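Local coordinates for protein deoxyuridine 5'-triphosphate nucleotidohydrolase (Entamoeba histolytica, PDB 3LQW) that probably hydrolyses dUTP to dUMP and diphosphate with the help of magnesium, keeping uracil out of DNA and supplying the thymidine precursor, at residues S86-A89 with L90-I94. Residues are numbered along the deposited sequence; the frame is centred on the assembly and turned at random. Where two conformers were deposited one is given.
Sequences SSLA and LKYGI
Leu-88 (chi1 -60°) and Tyr-92 both set CG anti to the carbonyl carbon, which starts their side chains off the same way from neighbouring turns of helix 86-92; chi2 of Leu-88 (-179°) then sends CD1 on in extension and makes CD2 the branch at the ring. Leu-88 CD2 meets the phenol at its edge, close to the ring plane, 3.8 Å from Tyr-92 CD2. Over one face of the ring, displaced toward the rim, sits Lys-91 CB; Phe-121, in strand 121-123, makes an edge-to-face contact with the same ring.

The backbone begins as a regular alpha-helix. Leu-90 N binds Ser-86 O at 2.9 Å, nearly straight, and Lys-91 N does the same with Ser-87 O. At Leu-88 O the pattern changes, because two donors grip it from opposite faces of its carbonyl plane: Tyr-92 N at 3.0 Å, with a bent approach, and Ile-94 N at 3.2 Å, much straighter. Gly-93 makes the reversal possible, its phi of 71° turning the chain so that Ile-94 comes back over Leu-88, CB to CB at 4.0 Å. Gly-93 N makes a last i to i+4 bond to Ala-89 O, 3.0 Å, bent and from above the carbonyl plane.

Ile-94 is the first residue of strand 94-96 and packs on Leu-113 and Asn-115 of strand 108-115, while Arg-63 of the second subunit donates to Leu-90 O. This is a glycine-terminated helix C-terminus, with Gly-93 in the left-handed helical conformation, ending the short helix that opens with Ser-Ser-Leu-Ala; that sequence matches the family's second motif, which in related trimeric dUTPases helps bind the nucleotide's phosphates, and probably does so here.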
loop_
_atom_site.group_PDB
_atom_site.type_symbol
_atom_site.label_atom_id
_atom_site.label_comp_id
_atom_site.label_asym_id
_atom_site.label_seq_id
_atom_site.Cartn_x
_atom_site.Cartn_y
_atom_site.Cartn_z
ATOM N N SER A 86 10.622 5.755 -4.284
ATOM C CA SER A 86 10.615 5.399 -5.675
ATOM C C SER A 86 12.038 5.148 -6.189
ATOM O O SER A 86 12.263 4.199 -6.973
ATOM C CB SER A 86 9.842 6.468 -6.447
ATOM O OG SER A 86 8.539 6.575 -5.869
ATOM N N SER A 87 12.992 5.969 -5.767
ATOM C CA SER A 87 14.347 5.843 -6.304
ATOM C C SER A 87 14.964 4.496 -5.915
ATOM O O SER A 87 15.653 3.878 -6.741
ATOM C CB SER A 87 15.205 6.985 -5.835
ATOM O OG SER A 87 15.332 7.007 -4.443
ATOM N N LEU A 88 14.700 4.021 -4.707
ATOM C CA LEU A 88 15.276 2.761 -4.275
ATOM C C LEU A 88 14.620 1.585 -5.007
ATOM O O LEU A 88 15.261 0.577 -5.257
ATOM C CB LEU A 88 15.193 2.565 -2.768
ATOM C CG LEU A 88 15.919 3.624 -1.920
ATOM C CD1 LEU A 88 15.758 3.270 -0.429
ATOM C CD2 LEU A 88 17.396 3.765 -2.291
ATOM N N ALA A 89 13.333 1.696 -5.306
ATOM C CA ALA A 89 12.632 0.674 -6.098
ATOM C C ALA A 89 13.210 0.598 -7.517
ATOM O O ALA A 89 13.516 -0.477 -8.023
ATOM C CB ALA A 89 11.130 0.952 -6.094
ATOM N N LEU A 90 13.303 1.769 -8.154
ATOM C CA LEU A 90 13.814 1.861 -9.533
ATOM C C LEU A 90 15.229 1.403 -9.665
ATOM O O LEU A 90 15.548 0.557 -10.485
ATOM C CB LEU A 90 13.773 3.295 -10.048
ATOM C CG LEU A 90 14.440 3.480 -11.412
ATOM C CD1 LEU A 90 13.855 2.558 -12.498
ATOM C CD2 LEU A 90 14.329 4.925 -11.817
ATOM N N LYS A 91 16.104 1.952 -8.835
ATOM C CA LYS A 91 17.522 1.707 -8.996
ATOM C C LYS A 91 17.975 0.361 -8.457
ATOM O O LYS A 91 18.858 -0.279 -9.009
ATOM C CB LYS A 91 18.333 2.821 -8.318
ATOM C CG LYS A 91 18.217 4.172 -9.010
ATOM C CD LYS A 91 18.992 5.251 -8.260
ATOM C CE LYS A 91 20.430 4.903 -8.086
ATOM N NZ LYS A 91 21.268 6.068 -7.682
ATOM N N TYR A 92 17.386 -0.068 -7.321
ATOM C CA TYR A 92 17.896 -1.171 -6.561
ATOM C C TYR A 92 16.921 -2.319 -6.323
ATOM O O TYR A 92 17.290 -3.298 -5.690
ATOM C CB TYR A 92 18.476 -0.694 -5.223
ATOM C CG TYR A 92 19.494 0.417 -5.339
ATOM C CD1 TYR A 92 20.720 0.194 -5.873
ATOM C CD2 TYR A 92 19.211 1.689 -4.870
ATOM C CE1 TYR A 92 21.655 1.217 -5.955
ATOM C CE2 TYR A 92 20.112 2.731 -4.972
ATOM C CZ TYR A 92 21.339 2.486 -5.544
ATOM O OH TYR A 92 22.279 3.492 -5.637
ATOM N N GLY A 93 15.685 -2.185 -6.765
ATOM C CA GLY A 93 14.691 -3.243 -6.557
ATOM C C GLY A 93 14.218 -3.400 -5.137
ATOM O O GLY A 93 13.748 -4.470 -4.772
ATOM N N ILE A 94 14.312 -2.331 -4.343
ATOM C CA ILE A 94 13.819 -2.352 -2.971
ATOM C C ILE A 94 12.317 -2.119 -2.898
ATOM O O ILE A 94 11.802 -1.206 -3.542
ATOM C CB ILE A 94 14.552 -1.314 -2.094
ATOM C CG1 ILE A 94 16.045 -1.566 -2.108
ATOM C CG2 ILE A 94 13.956 -1.224 -0.699
ATOM C CD1 ILE A 94 16.492 -2.879 -1.514
#